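Local coordinates for protein MlnE (Bacillus amyloliquefaciens subsp. plantarum, PDB 5D2E) that probably reduces beta-keto polyketide intermediates with NADPH, as the B-type ketoreductase region of a macrolactin assembly-line synthase, at residues Leu288-Leu293 with Leu301-Arg306; Val275-Gly280 with Asp341-Tyr346. All coordinates share one frame; numbering follows the deposited sequence.

Contact 1: residues Leu288-Leu293 with Leu301-Arg306; sequences LFAEYL and LILTGR. With NAP (NADP nicotinamide-adenine-dinucleotide phosphate), chain B.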
loop_
_atom_site.group_PDB
_atom_site.type_symbol
_atom_site.label_atom_id
_atom_site.label_comp_id
_atom_site.label_asym_id
_atom_site.label_seq_id
_atom_site.Cartn_x
_atom_site.Cartn_y
_atom_site.Cartn_z
ATOM N N LEU A 288 8.401 -12.486 -17.192
ATOM C CA LEU A 288 7.918 -11.814 -18.361
ATOM C C LEU A 288 8.750 -10.533 -18.544
ATOM O O LEU A 288 9.222 -10.265 -19.623
ATOM C CB LEU A 288 6.467 -11.440 -18.183
ATOM C CG LEU A 288 5.805 -10.693 -19.329
ATOM C CD1 LEU A 288 5.532 -11.747 -20.387
ATOM C CD2 LEU A 288 4.504 -9.979 -19.018
ATOM N N PHE A 289 8.972 -9.788 -17.475
ATOM C CA PHE A 289 9.925 -8.663 -17.519
ATOM C C PHE A 289 11.398 -9.057 -17.743
ATOM O O PHE A 289 12.151 -8.335 -18.439
ATOM C CB PHE A 289 9.756 -7.724 -16.291
ATOM C CG PHE A 289 8.553 -6.851 -16.434
ATOM C CD1 PHE A 289 7.289 -7.312 -16.117
ATOM C CD2 PHE A 289 8.674 -5.587 -16.980
ATOM C CE1 PHE A 289 6.153 -6.516 -16.303
ATOM C CE2 PHE A 289 7.558 -4.798 -17.136
ATOM C CZ PHE A 289 6.298 -5.263 -16.828
ATOM N N ALA A 290 11.840 -10.181 -17.223
ATOM C CA ALA A 290 13.249 -10.549 -17.481
ATOM C C ALA A 290 13.471 -10.761 -19.003
ATOM O O ALA A 290 14.449 -10.270 -19.556
ATOM C CB ALA A 290 13.679 -11.780 -16.706
ATOM N N GLU A 291 12.546 -11.423 -19.668
ATOM C CA GLU A 291 12.694 -11.635 -21.112
ATOM C C GLU A 291 12.638 -10.286 -21.841
ATOM O O GLU A 291 13.391 -10.042 -22.776
ATOM C CB GLU A 291 11.571 -12.465 -21.718
ATOM C CG GLU A 291 11.409 -13.883 -21.254
ATOM C CD GLU A 291 10.283 -14.565 -22.035
ATOM O OE1 GLU A 291 9.108 -14.062 -22.070
ATOM O OE2 GLU A 291 10.611 -15.606 -22.612
ATOM N N TYR A 292 11.700 -9.434 -21.437
ATOM C CA TYR A 292 11.566 -8.107 -22.007
ATOM C C TYR A 292 12.852 -7.309 -21.924
ATOM O O TYR A 292 13.311 -6.699 -22.945
ATOM C CB TYR A 292 10.443 -7.364 -21.305
ATOM C CG TYR A 292 10.187 -5.965 -21.851
ATOM C CD1 TYR A 292 9.510 -5.788 -23.052
ATOM C CD2 TYR A 292 10.623 -4.845 -21.173
ATOM C CE1 TYR A 292 9.258 -4.541 -23.557
ATOM C CE2 TYR A 292 10.355 -3.573 -21.679
ATOM C CZ TYR A 292 9.664 -3.435 -22.864
ATOM O OH TYR A 292 9.410 -2.178 -23.408
ATOM N N LEU A 293 13.483 -7.362 -20.760
ATOM C CA LEU A 293 14.749 -6.618 -20.534
ATOM C C LEU A 293 15.947 -7.242 -21.301
ATOM O O LEU A 293 16.832 -6.543 -21.789
ATOM C CB LEU A 293 15.106 -6.594 -19.082
ATOM C CG LEU A 293 14.164 -5.812 -18.119
ATOM C CD1 LEU A 293 14.865 -5.592 -16.779
ATOM C CD2 LEU A 293 13.726 -4.497 -18.742
ATOM N N LEU A 301 21.296 -10.374 -15.651
ATOM C CA LEU A 301 20.074 -10.449 -14.843
ATOM C C LEU A 301 20.249 -11.357 -13.656
ATOM O O LEU A 301 20.749 -12.483 -13.809
ATOM C CB LEU A 301 18.976 -10.999 -15.713
ATOM C CG LEU A 301 18.556 -10.097 -16.838
ATOM C CD1 LEU A 301 17.585 -10.736 -17.822
ATOM C CD2 LEU A 301 17.973 -8.836 -16.302
ATOM N N ILE A 302 19.813 -10.930 -12.471
ATOM C CA ILE A 302 19.755 -11.840 -11.303
ATOM C C ILE A 302 18.309 -11.994 -10.906
ATOM O O ILE A 302 17.632 -10.993 -10.714
ATOM C CB ILE A 302 20.523 -11.280 -10.152
ATOM C CG1 ILE A 302 21.983 -11.081 -10.543
ATOM C CG2 ILE A 302 20.380 -12.178 -8.915
ATOM C CD1 ILE A 302 22.284 -9.737 -11.159
ATOM N N LEU A 303 17.785 -13.218 -10.992
ATOM C CA LEU A 303 16.367 -13.525 -10.654
ATOM C C LEU A 303 16.431 -14.108 -9.279
ATOM O O LEU A 303 17.326 -14.950 -9.010
ATOM C CB LEU A 303 15.815 -14.592 -11.596
ATOM C CG LEU A 303 15.908 -14.392 -13.122
ATOM C CD1 LEU A 303 15.130 -15.412 -13.937
ATOM C CD2 LEU A 303 15.459 -12.990 -13.507
ATOM N N THR A 304 15.553 -13.628 -8.371
ATOM C CA THR A 304 15.550 -14.085 -7.003
ATOM C C THR A 304 14.158 -14.503 -6.612
ATOM O O THR A 304 13.162 -13.895 -7.008
ATOM C CB THR A 304 16.152 -13.041 -6.022
ATOM O OG1 THR A 304 17.479 -12.733 -6.436
ATOM C CG2 THR A 304 16.287 -13.611 -4.715
ATOM N N GLY A 305 14.097 -15.642 -5.935
ATOM C CA GLY A 305 12.871 -16.127 -5.246
ATOM C C GLY A 305 13.350 -16.953 -4.057
ATOM O O GLY A 305 14.547 -17.195 -3.877
ATOM N N ARG A 306 12.430 -17.370 -3.203
ATOM C CA ARG A 306 12.808 -18.131 -2.014
ATOM C C ARG A 306 13.180 -19.578 -2.352
ATOM O O ARG A 306 14.071 -20.129 -1.724
ATOM C CB ARG A 306 11.636 -18.160 -1.040
ATOM C CG ARG A 306 11.520 -16.831 -0.270
ATOM C CD ARG A 306 10.235 -16.829 0.480
ATOM N NE ARG A 306 9.151 -17.054 -0.469
ATOM C CZ ARG A 306 7.909 -17.335 -0.103
ATOM N NH1 ARG A 306 7.613 -17.350 1.197
ATOM N NH2 ARG A 306 6.962 -17.529 -1.028
HETATM P PA NAP B . 3.956 -15.054 -8.894
HETATM O O1A NAP B . 4.142 -15.819 -10.232
HETATM O O2A NAP B . 3.585 -15.747 -7.595
HETATM O O5B NAP B . 5.410 -14.409 -8.655
HETATM C C5B NAP B . 5.707 -13.815 -7.398
HETATM C C4B NAP B . 7.043 -14.409 -7.029
HETATM O O4B NAP B . 7.429 -13.853 -5.753
HETATM C C3B NAP B . 7.043 -15.950 -6.831
HETATM O O3B NAP B . 7.819 -16.587 -7.851
HETATM C C2B NAP B . 7.720 -16.158 -5.467
HETATM O O2B NAP B . 8.655 -17.199 -5.517
HETATM C C1B NAP B . 8.338 -14.769 -5.183
HETATM N N9A NAP B . 8.439 -14.431 -3.769
HETATM C C8A NAP B . 7.425 -14.409 -2.822
HETATM N N7A NAP B . 7.920 -14.096 -1.574
HETATM C C5A NAP B . 9.234 -13.841 -1.738
HETATM C C6A NAP B . 10.331 -13.472 -0.872
HETATM N N6A NAP B . 10.047 -13.248 0.453
HETATM N N1A NAP B . 11.624 -13.395 -1.423
HETATM C C2A NAP B . 11.824 -13.622 -2.734
HETATM N N3A NAP B . 10.837 -13.974 -3.604
HETATM C C4A NAP B . 9.576 -14.101 -3.178
HETATM O O3 NAP B . 2.928 -13.804 -9.088
HETATM P PN NAP B . 2.832 -12.812 -10.370
HETATM O O1N NAP B . 1.465 -12.944 -11.017
HETATM O O2N NAP B . 4.166 -12.912 -11.063
HETATM O O5D NAP B . 2.828 -11.316 -9.756
HETATM C C5D NAP B . 4.139 -10.754 -9.459
HETATM C C4D NAP B . 4.034 -9.402 -8.738
HETATM O O4D NAP B . 3.165 -8.502 -9.409
HETATM C C3D NAP B . 3.439 -9.619 -7.341
HETATM O O3D NAP B . 4.171 -8.844 -6.409
HETATM C C2D NAP B . 1.991 -9.180 -7.460
HETATM O O2D NAP B . 1.439 -8.731 -6.189
HETATM C C1D NAP B . 2.026 -8.108 -8.587
HETATM N N1N NAP B . 0.720 -8.070 -9.293
HETATM C C2N NAP B . 0.348 -9.073 -10.170
HETATM C C3N NAP B . -0.879 -9.099 -10.859
HETATM C C7N NAP B . -1.258 -10.233 -11.852
HETATM O O7N NAP B . -2.370 -10.253 -12.386
HETATM N N7N NAP B . -0.412 -11.215 -12.196
HETATM C C4N NAP B . -1.775 -8.052 -10.600
HETATM C C5N NAP B . -1.416 -7.059 -9.679
HETATM C C6N NAP B . -0.157 -7.068 -9.050
HETATM P P2B NAP B . 9.138 -18.071 -4.209
HETATM O O1X NAP B . 7.921 -18.730 -3.576
HETATM O O2X NAP B . 10.196 -19.073 -4.773
HETATM O O3X NAP B . 9.747 -17.071 -3.265
#
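Ala290, on helix 284-296, sets its one methyl carbon against two leucines of strand 300-304, Leu301 and Leu303, closing the first beta-alpha-beta unit (strand 275-279, helix 284-296, strand 300-304) of the NADP-binding Rossmann fold in this ketoreductase. The tight part is small, and made of methyl groups apart from one backbone oxygen. Ala290 CB lies 3.9 Å from Leu303 CD2 and 4.2 Å from Leu301 CD1, so two methyls from residues two apart touch it from the strand side. The same Leu301 methyl also packs 3.6 Å from the backbone oxygen Ala290 O. Both leucines hold CG beside the backbone N. In Leu303, whose CB is not aimed at the helix, it is the rest of the side chain that brings CD2 up to it. The CA atoms of Ala290 and Leu301 are 7.3 Å apart, a close approach consistent with the small alanine, and no hydrogen bond joins the two segments. Ile278 of the neighbouring strand also touches Ala290.

Farther along, at Gly305 and exposed Arg306, the character changes: the chain turns to the cofactor. Gly305 CA passes 3.4 Å from NAP N3A, and the 2'-phosphate oxygen O2X lies close to where a side chain would begin, consistent with glycine here. A bend at chi3 (-56°) brings the Arg306 guanidinium over the N7A edge of the adenine. One phosphate oxygen, O3X, takes two bonds, from Arg306 N at 2.7 Å and, almost straight at 174°, from Arg306 NE at 2.9 Å; Arg306 NH2 reaches O1X at 3.0 Å.

Contact 2: residues Val275-Gly280 with Asp341-Tyr346; sequences VYLITG and DALIKY. With NAP (NADP nicotinamide-adenine-dinucleotide phosphate), chain B.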
loop_
_atom_site.group_PDB
_atom_site.type_symbol
_atom_site.label_atom_id
_atom_site.label_comp_id
_atom_site.label_asym_id
_atom_site.label_seq_id
_atom_site.Cartn_x
_atom_site.Cartn_y
_atom_site.Cartn_z
ATOM N N VAL A 275 23.460 -4.286 -14.898
ATOM C CA VAL A 275 23.176 -5.367 -13.989
ATOM C C VAL A 275 21.841 -5.078 -13.307
ATOM O O VAL A 275 21.694 -3.998 -12.698
ATOM C CB VAL A 275 24.257 -5.465 -12.931
ATOM C CG1 VAL A 275 24.062 -6.676 -12.085
ATOM C CG2 VAL A 275 25.648 -5.473 -13.571
ATOM N N TYR A 276 20.870 -6.004 -13.477
ATOM C CA TYR A 276 19.483 -5.865 -12.988
ATOM C C TYR A 276 19.005 -7.008 -12.107
ATOM O O TYR A 276 19.277 -8.170 -12.368
ATOM C CB TYR A 276 18.531 -5.625 -14.161
ATOM C CG TYR A 276 19.067 -4.454 -15.010
ATOM C CD1 TYR A 276 18.826 -3.139 -14.657
ATOM C CD2 TYR A 276 19.864 -4.690 -16.138
ATOM C CE1 TYR A 276 19.334 -2.113 -15.409
ATOM C CE2 TYR A 276 20.369 -3.664 -16.900
ATOM C CZ TYR A 276 20.129 -2.376 -16.521
ATOM O OH TYR A 276 20.662 -1.338 -17.270
ATOM N N LEU A 277 18.354 -6.664 -11.003
ATOM C CA LEU A 277 17.793 -7.645 -10.060
ATOM C C LEU A 277 16.308 -7.647 -10.216
ATOM O O LEU A 277 15.689 -6.608 -10.168
ATOM C CB LEU A 277 18.126 -7.257 -8.644
ATOM C CG LEU A 277 17.453 -7.988 -7.465
ATOM C CD1 LEU A 277 17.789 -9.472 -7.546
ATOM C CD2 LEU A 277 17.949 -7.398 -6.159
ATOM N N ILE A 278 15.728 -8.828 -10.384
ATOM C CA ILE A 278 14.306 -8.979 -10.388
ATOM C C ILE A 278 13.959 -9.919 -9.283
ATOM O O ILE A 278 14.261 -11.133 -9.337
ATOM C CB ILE A 278 13.815 -9.537 -11.699
ATOM C CG1 ILE A 278 14.372 -8.695 -12.843
ATOM C CG2 ILE A 278 12.309 -9.526 -11.782
ATOM C CD1 ILE A 278 13.894 -9.108 -14.229
ATOM N N THR A 279 13.296 -9.373 -8.279
ATOM C CA THR A 279 12.791 -10.198 -7.197
ATOM C C THR A 279 11.489 -10.840 -7.653
ATOM O O THR A 279 10.737 -10.271 -8.495
ATOM C CB THR A 279 12.529 -9.391 -5.891
ATOM O OG1 THR A 279 11.423 -8.521 -6.075
ATOM C CG2 THR A 279 13.785 -8.684 -5.410
ATOM N N GLY A 280 11.232 -12.056 -7.174
ATOM C CA GLY A 280 10.163 -12.861 -7.797
ATOM C C GLY A 280 10.421 -13.091 -9.285
ATOM O O GLY A 280 9.479 -13.263 -10.074
ATOM N N ASP A 341 20.704 -8.205 2.297
ATOM C CA ASP A 341 22.006 -7.585 2.323
ATOM C C ASP A 341 23.056 -8.482 1.633
ATOM O O ASP A 341 23.835 -8.008 0.779
ATOM C CB ASP A 341 22.421 -7.297 3.756
ATOM C CG ASP A 341 23.577 -6.264 3.838
ATOM O OD1 ASP A 341 23.636 -5.291 3.017
ATOM O OD2 ASP A 341 24.415 -6.423 4.750
ATOM N N ALA A 342 23.062 -9.760 1.998
ATOM C CA ALA A 342 23.953 -10.753 1.384
ATOM C C ALA A 342 23.741 -10.806 -0.089
ATOM O O ALA A 342 24.687 -10.946 -0.827
ATOM C CB ALA A 342 23.713 -12.137 1.987
ATOM N N LEU A 343 22.484 -10.701 -0.547
ATOM C CA LEU A 343 22.160 -10.733 -1.953
ATOM C C LEU A 343 22.818 -9.551 -2.743
ATOM O O LEU A 343 23.434 -9.748 -3.800
ATOM C CB LEU A 343 20.646 -10.790 -2.158
ATOM C CG LEU A 343 20.136 -10.594 -3.590
ATOM C CD1 LEU A 343 20.582 -11.693 -4.526
ATOM C CD2 LEU A 343 18.619 -10.360 -3.656
ATOM N N ILE A 344 22.655 -8.325 -2.250
ATOM C CA ILE A 344 23.215 -7.145 -2.919
ATOM C C ILE A 344 24.762 -7.234 -2.903
ATOM O O ILE A 344 25.402 -7.018 -3.942
ATOM C CB ILE A 344 22.730 -5.823 -2.288
ATOM C CG1 ILE A 344 21.180 -5.694 -2.336
ATOM C CG2 ILE A 344 23.434 -4.644 -2.913
ATOM C CD1 ILE A 344 20.478 -5.973 -3.620
ATOM N N LYS A 345 25.329 -7.628 -1.787
ATOM C CA LYS A 345 26.787 -7.868 -1.704
ATOM C C LYS A 345 27.313 -8.855 -2.739
ATOM O O LYS A 345 28.354 -8.614 -3.367
ATOM C CB LYS A 345 27.159 -8.320 -0.308
ATOM C CG LYS A 345 27.229 -7.135 0.612
ATOM C CD LYS A 345 27.260 -7.518 2.074
ATOM C CE LYS A 345 27.461 -6.223 2.838
ATOM N NZ LYS A 345 27.092 -6.363 4.260
ATOM N N TYR A 346 26.573 -9.926 -2.958
ATOM C CA TYR A 346 26.968 -10.940 -3.910
ATOM C C TYR A 346 26.882 -10.424 -5.312
ATOM O O TYR A 346 27.742 -10.763 -6.162
ATOM C CB TYR A 346 26.143 -12.183 -3.717
ATOM C CG TYR A 346 26.295 -13.220 -4.803
ATOM C CD1 TYR A 346 27.341 -14.130 -4.774
ATOM C CD2 TYR A 346 25.400 -13.275 -5.876
ATOM C CE1 TYR A 346 27.479 -15.083 -5.778
ATOM C CE2 TYR A 346 25.532 -14.226 -6.885
ATOM C CZ TYR A 346 26.584 -15.127 -6.819
ATOM O OH TYR A 346 26.756 -16.074 -7.797
HETATM P PA NAP B . 3.956 -15.054 -8.894
HETATM O O1A NAP B . 4.142 -15.819 -10.232
HETATM O O2A NAP B . 3.585 -15.747 -7.595
HETATM O O5B NAP B . 5.410 -14.409 -8.655
HETATM C C5B NAP B . 5.707 -13.815 -7.398
HETATM C C4B NAP B . 7.043 -14.409 -7.029
HETATM O O4B NAP B . 7.429 -13.853 -5.753
HETATM C C3B NAP B . 7.043 -15.950 -6.831
HETATM O O3B NAP B . 7.819 -16.587 -7.851
HETATM C C2B NAP B . 7.720 -16.158 -5.467
HETATM O O2B NAP B . 8.655 -17.199 -5.517
HETATM C C1B NAP B . 8.338 -14.769 -5.183
HETATM N N9A NAP B . 8.439 -14.431 -3.769
HETATM C C8A NAP B . 7.425 -14.409 -2.822
HETATM N N7A NAP B . 7.920 -14.096 -1.574
HETATM C C5A NAP B . 9.234 -13.841 -1.738
HETATM C C6A NAP B . 10.331 -13.472 -0.872
HETATM N N6A NAP B . 10.047 -13.248 0.453
HETATM N N1A NAP B . 11.624 -13.395 -1.423
HETATM C C2A NAP B . 11.824 -13.622 -2.734
HETATM N N3A NAP B . 10.837 -13.974 -3.604
HETATM C C4A NAP B . 9.576 -14.101 -3.178
HETATM O O3 NAP B . 2.928 -13.804 -9.088
HETATM P PN NAP B . 2.832 -12.812 -10.370
HETATM O O1N NAP B . 1.465 -12.944 -11.017
HETATM O O2N NAP B . 4.166 -12.912 -11.063
HETATM O O5D NAP B . 2.828 -11.316 -9.756
HETATM C C5D NAP B . 4.139 -10.754 -9.459
HETATM C C4D NAP B . 4.034 -9.402 -8.738
HETATM O O4D NAP B . 3.165 -8.502 -9.409
HETATM C C3D NAP B . 3.439 -9.619 -7.341
HETATM O O3D NAP B . 4.171 -8.844 -6.409
HETATM C C2D NAP B . 1.991 -9.180 -7.460
HETATM O O2D NAP B . 1.439 -8.731 -6.189
HETATM C C1D NAP B . 2.026 -8.108 -8.587
HETATM N N1N NAP B . 0.720 -8.070 -9.293
HETATM C C2N NAP B . 0.348 -9.073 -10.170
HETATM C C3N NAP B . -0.879 -9.099 -10.859
HETATM C C7N NAP B . -1.258 -10.233 -11.852
HETATM O O7N NAP B . -2.370 -10.253 -12.386
HETATM N N7N NAP B . -0.412 -11.215 -12.196
HETATM C C4N NAP B . -1.775 -8.052 -10.600
HETATM C C5N NAP B . -1.416 -7.059 -9.679
HETATM C C6N NAP B . -0.157 -7.068 -9.050
HETATM P P2B NAP B . 9.138 -18.071 -4.209
HETATM O O1X NAP B . 7.921 -18.730 -3.576
HETATM O O2X NAP B . 10.196 -19.073 -4.773
HETATM O O3X NAP B . 9.747 -17.071 -3.265
#
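Leu277 loses more surface in this contact than any other residue, 54 Å², and Leu343 follows with 39 Å² and Ile344 with 16 Å². All the closest approaches run through methyl groups. Leu277 CD2 is the shared point, at 3.9 Å from Leu343 CD2 and, at an equal 3.9 Å, from Ile344 CD1. The other branch of Leu277, CD1, stands slightly farther from Leu343 CD2, at 4.1 Å, so that single Leu343 methyl faces the fork of the strand leucine.

The two leucines meet tip to tip, and their torsions match: in each, CG is anti to the backbone N (chi1 170° in both), which extends each side chain toward the other segment. Ile344 approaches differently. Its CB is not aimed at the strand, but its first two torsions bend CG1 and CD1 round until the isoleucine crosses Leu277 at about a right angle. With 9.0 Å between the CA atoms of Leu277 and Ile344, side-chain ends alone bridge the layers.

This is one helix-on-sheet layer of the Rossmann fold: helix 337-351 packs on the interior parallel strand 275-279, whose neighbours are strands 300-304 and 356-359. Leu391 of helix 386-394 also touches Leu277, Ala394 of that helix touches Ile344, and Ile334, an NADP-binding residue, touches Leu343.

At its end the strand turns into the cofactor site at Gly280, whose positive phi suits glycine and whose CA comes within 3.6 Å of NAP O4B. On the helix's outward side, exposed Lys345 bridges one turn back to Asp341, NZ to OD2 at 2.7 Å, meeting that oxygen from 41° out of the carboxylate plane.

In the fold
Contacts 1 and 2, with centres 11 Å apart, lie on adjacent strands of one sheet and receive helices on its opposite faces: helix 284-296 on one, helix 337-351 on the other. Two backbone pairs, probably hydrogen bonds, join the strands: Ile302 N to Tyr276 O at 2.8 Å and Ile278 N to Ile302 O at 2.9 Å. Packing adds Leu277 CD1 against Thr304 OG1, at 3.5 Å. The loops that follow both strands reach NADP: Gly280 lies beside the adenosine ribose and Arg306 holds the 2'-phosphate. Ser307 and the backbone amides of Gly284 and Leu285, the latter two from the start of helix 284-296, supply further hydrogen bonds to the cofactor.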